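Local coordinates for UPF0311 protein CA_C3321 (Clostridium acetobutylicum ATCC 824, PDB 3G7G) that is of unknown function, a member of the UPF0311 (DUF3237) family that folds as an antiparallel beta-barrel, at residues D31-I41 and G59-P67. Residues are numbered along the deposited sequence; the frame is centred on the assembly and turned at random.
Sequences DIVGRRQLIPI and GIDSQIVRP
The guanidinium of R36 lies with one face against I64, whose CB sits 3.7 Å over its centre, while a water that also binds S62 O lies in plane at its edge. CG runs anti to the backbone N (chi1 171°), and two bends beyond it bring the guanidinium over I64. The long arginine thus reaches E125 of the second subunit, which NH2 meets in a salt bridge. Its NH1 bonds only weakly to S62 OG; this small serine's hydroxyl also hydrogen-bonds the hydroxyl of Y88 of the second subunit. R66 turns one guanidinium face to I64 CG2, near its rim, so the branched isoleucine packs against both arginines. R66 NH1 meets a lone pair of V33 O at 2.9 Å, in the carbonyl plane, though the oxygen is tilted 23° from the guanidinium plane; E72 takes NE in a salt bridge. G34, lacking a side chain, lets V65 O come within 3.1 Å of its CA.

On the face carrying R35, Q37, I39, D61, Q63 and V65, the amide planes of Q37 and Q63 are turned 33° from each other, and Q37 NE2 donates to Q63 OE1 (3.0 Å); glutamine suits both places because its amide can donate and accept. Proline costs P40 no bond to I60: in this non-hydrogen-bonded pair its backbone N and O face strand 11-30. Paired backbone bonds link R35-V65, Q37-Q63 and I39-D61, as in an antiparallel beta hairpin, here strands 34-47 and 53-65 of a closed eight-stranded barrel.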
loop_
_atom_site.group_PDB
_atom_site.type_symbol
_atom_site.label_atom_id
_atom_site.label_comp_id
_atom_site.label_asym_id
_atom_site.label_seq_id
_atom_site.Cartn_x
_atom_site.Cartn_y
_atom_site.Cartn_z
ATOM N N ASP A 31 24.366 -1.254 -1.041
ATOM C CA ASP A 31 24.361 -0.737 -2.436
ATOM C C ASP A 31 23.260 -1.315 -3.387
ATOM O O ASP A 31 23.324 -1.063 -4.596
ATOM C CB ASP A 31 25.763 -0.902 -3.067
ATOM C CG ASP A 31 26.730 0.247 -2.726
ATOM O OD1 ASP A 31 26.352 1.286 -2.123
ATOM O OD2 ASP A 31 27.920 0.093 -3.091
ATOM N N ILE A 32 22.268 -2.056 -2.860
ATOM C CA ILE A 32 21.066 -2.440 -3.642
ATOM C C ILE A 32 19.792 -1.779 -3.122
ATOM O O ILE A 32 19.004 -1.261 -3.911
ATOM C CB ILE A 32 20.626 -3.946 -3.539
ATOM C CG1 ILE A 32 21.551 -4.756 -2.698
ATOM C CG2 ILE A 32 20.293 -4.591 -4.942
ATOM C CD1 ILE A 32 20.816 -5.715 -1.926
ATOM N N VAL A 33 19.542 -1.897 -1.808
ATOM C CA VAL A 33 18.351 -1.305 -1.182
ATOM C C VAL A 33 18.561 0.175 -0.912
ATOM O O VAL A 33 17.644 0.981 -1.050
ATOM C CB VAL A 33 17.916 -2.037 0.096
ATOM C CG1 VAL A 33 17.717 -3.541 -0.200
ATOM C CG2 VAL A 33 18.863 -1.852 1.179
ATOM N N GLY A 34 19.778 0.557 -0.556
ATOM C CA GLY A 34 20.039 1.944 -0.216
ATOM C C GLY A 34 20.121 2.140 1.290
ATOM O O GLY A 34 20.359 1.189 2.029
ATOM N N ARG A 35 19.940 3.386 1.708
ATOM C CA ARG A 35 20.090 3.836 3.079
ATOM C C ARG A 35 18.717 4.152 3.711
ATOM O O ARG A 35 18.029 5.089 3.273
ATOM C CB ARG A 35 20.926 5.125 3.069
ATOM C CG ARG A 35 21.298 5.695 4.451
ATOM C CD ARG A 35 22.096 7.005 4.297
ATOM N NE ARG A 35 22.761 7.376 5.545
ATOM C CZ ARG A 35 24.076 7.290 5.839
ATOM N NH1 ARG A 35 24.999 6.849 4.972
ATOM N NH2 ARG A 35 24.472 7.652 7.067
ATOM N N ARG A 36 18.353 3.391 4.741
ATOM C CA ARG A 36 17.109 3.544 5.480
ATOM C C ARG A 36 17.356 4.315 6.763
ATOM O O ARG A 36 18.231 3.936 7.563
ATOM C CB ARG A 36 16.540 2.161 5.829
ATOM C CG ARG A 36 15.303 2.080 6.816
ATOM C CD ARG A 36 14.042 2.627 6.213
ATOM N NE ARG A 36 13.710 1.826 5.035
ATOM C CZ ARG A 36 12.676 2.041 4.224
ATOM N NH1 ARG A 36 11.877 3.071 4.399
ATOM N NH2 ARG A 36 12.456 1.232 3.200
ATOM N N GLN A 37 16.550 5.351 6.990
ATOM C CA GLN A 37 16.566 6.066 8.248
ATOM C C GLN A 37 15.159 6.480 8.649
ATOM O O GLN A 37 14.313 6.693 7.789
ATOM C CB GLN A 37 17.438 7.330 8.136
ATOM C CG GLN A 37 17.318 7.971 6.796
ATOM C CD GLN A 37 18.129 9.220 6.636
ATOM O OE1 GLN A 37 19.222 9.337 7.180
ATOM N NE2 GLN A 37 17.591 10.176 5.864
ATOM N N LEU A 38 14.954 6.634 9.958
ATOM C CA LEU A 38 13.702 7.144 10.535
ATOM C C LEU A 38 13.938 8.549 11.091
ATOM O O LEU A 38 14.850 8.758 11.899
ATOM C CB LEU A 38 13.233 6.234 11.652
ATOM C CG LEU A 38 13.099 4.761 11.288
ATOM C CD1 LEU A 38 12.797 3.900 12.526
ATOM C CD2 LEU A 38 12.028 4.618 10.212
ATOM N N ILE A 39 13.139 9.509 10.631
ATOM C CA ILE A 39 13.252 10.898 11.064
ATOM C C ILE A 39 12.093 11.251 11.994
ATOM O O ILE A 39 10.943 11.316 11.551
ATOM C CB ILE A 39 13.238 11.879 9.891
ATOM C CG1 ILE A 39 14.193 11.416 8.798
ATOM C CG2 ILE A 39 13.563 13.300 10.393
ATOM C CD1 ILE A 39 15.580 11.768 9.030
ATOM N N PRO A 40 12.382 11.447 13.298
ATOM C CA PRO A 40 11.347 11.915 14.214
ATOM C C PRO A 40 10.929 13.341 13.909
ATOM O O PRO A 40 11.765 14.139 13.490
ATOM C CB PRO A 40 11.999 11.785 15.600
ATOM C CG PRO A 40 13.199 10.877 15.400
ATOM C CD PRO A 40 13.653 11.174 13.998
ATOM N N ILE A 41 9.637 13.631 14.082
ATOM C CA ILE A 41 9.106 14.985 13.904
ATOM C C ILE A 41 8.933 15.576 15.307
ATOM O O ILE A 41 8.120 15.109 16.075
ATOM C CB ILE A 41 7.774 14.985 13.093
ATOM C CG1 ILE A 41 8.010 14.403 11.689
ATOM C CG2 ILE A 41 7.226 16.417 12.951
ATOM C CD1 ILE A 41 6.724 13.811 10.991
ATOM N N GLY A 59 5.134 11.386 15.351
ATOM C CA GLY A 59 5.410 11.507 13.932
ATOM C C GLY A 59 6.783 11.003 13.552
ATOM O O GLY A 59 7.796 11.332 14.178
ATOM N N ILE A 60 6.811 10.183 12.518
ATOM C CA ILE A 60 8.046 9.665 11.965
ATOM C C ILE A 60 7.976 9.704 10.434
ATOM O O ILE A 60 6.957 9.313 9.856
ATOM C CB ILE A 60 8.250 8.210 12.392
ATOM C CG1 ILE A 60 8.641 8.150 13.874
ATOM C CG2 ILE A 60 9.311 7.540 11.520
ATOM C CD1 ILE A 60 10.099 8.621 14.149
ATOM N N ASP A 61 9.041 10.186 9.795
ATOM C CA ASP A 61 9.244 9.987 8.369
ATOM C C ASP A 61 10.210 8.809 8.131
ATOM O O ASP A 61 11.373 8.851 8.526
ATOM C CB ASP A 61 9.769 11.250 7.702
ATOM C CG ASP A 61 9.647 11.203 6.172
ATOM O OD1 ASP A 61 9.263 10.135 5.634
ATOM O OD2 ASP A 61 9.940 12.215 5.496
ATOM N N SER A 62 9.702 7.731 7.551
ATOM C CA SER A 62 10.523 6.623 7.151
ATOM C C SER A 62 11.005 6.856 5.715
ATOM O O SER A 62 10.205 6.990 4.802
ATOM C CB SER A 62 9.756 5.334 7.250
ATOM O OG SER A 62 10.626 4.263 7.006
ATOM N N GLN A 63 12.322 6.919 5.549
ATOM C CA GLN A 63 12.970 7.318 4.310
ATOM C C GLN A 63 13.988 6.295 3.850
ATOM O O GLN A 63 14.675 5.687 4.646
ATOM C CB GLN A 63 13.709 8.618 4.509
ATOM C CG GLN A 63 12.859 9.690 5.025
ATOM C CD GLN A 63 13.592 11.010 5.114
ATOM O OE1 GLN A 63 14.831 11.065 5.239
ATOM N NE2 GLN A 63 12.834 12.078 5.054
ATOM N N ILE A 64 14.093 6.134 2.546
ATOM C CA ILE A 64 15.159 5.328 1.998
ATOM C C ILE A 64 15.775 6.078 0.809
ATOM O O ILE A 64 15.069 6.479 -0.114
ATOM C CB ILE A 64 14.615 3.912 1.635
ATOM C CG1 ILE A 64 15.736 3.006 1.101
ATOM C CG2 ILE A 64 13.395 4.040 0.698
ATOM C CD1 ILE A 64 16.077 1.790 1.966
ATOM N N VAL A 65 17.096 6.270 0.846
ATOM C CA VAL A 65 17.849 6.847 -0.260
ATOM C C VAL A 65 18.373 5.675 -1.077
ATOM O O VAL A 65 19.231 4.878 -0.622
ATOM C CB VAL A 65 19.014 7.713 0.214
ATOM C CG1 VAL A 65 19.678 8.406 -0.987
ATOM C CG2 VAL A 65 18.536 8.738 1.214
ATOM N N ARG A 66 17.807 5.537 -2.269
ATOM C CA ARG A 66 18.135 4.439 -3.142
ATOM C C ARG A 66 19.580 4.578 -3.679
ATOM O O ARG A 66 20.145 5.672 -3.671
ATOM C CB ARG A 66 17.099 4.370 -4.261
ATOM C CG ARG A 66 15.686 3.988 -3.764
ATOM C CD ARG A 66 15.661 2.584 -3.151
ATOM N NE ARG A 66 14.319 2.192 -2.809
ATOM C CZ ARG A 66 13.999 1.097 -2.139
ATOM N NH1 ARG A 66 14.936 0.255 -1.712
ATOM N NH2 ARG A 66 12.720 0.840 -1.898
ATOM N N PRO A 67 20.199 3.458 -4.091
ATOM C CA PRO A 67 21.558 3.565 -4.630
ATOM C C PRO A 67 21.740 4.635 -5.713
ATOM O O PRO A 67 22.790 5.254 -5.774
ATOM C CB PRO A 67 21.838 2.160 -5.182
ATOM C CG PRO A 67 20.977 1.252 -4.310
ATOM C CD PRO A 67 19.721 2.061 -4.068
HETATM O O HOH W 1 9.905 4.948 3.210
HETATM O O HOH W 2 5.466 14.159 16.093
#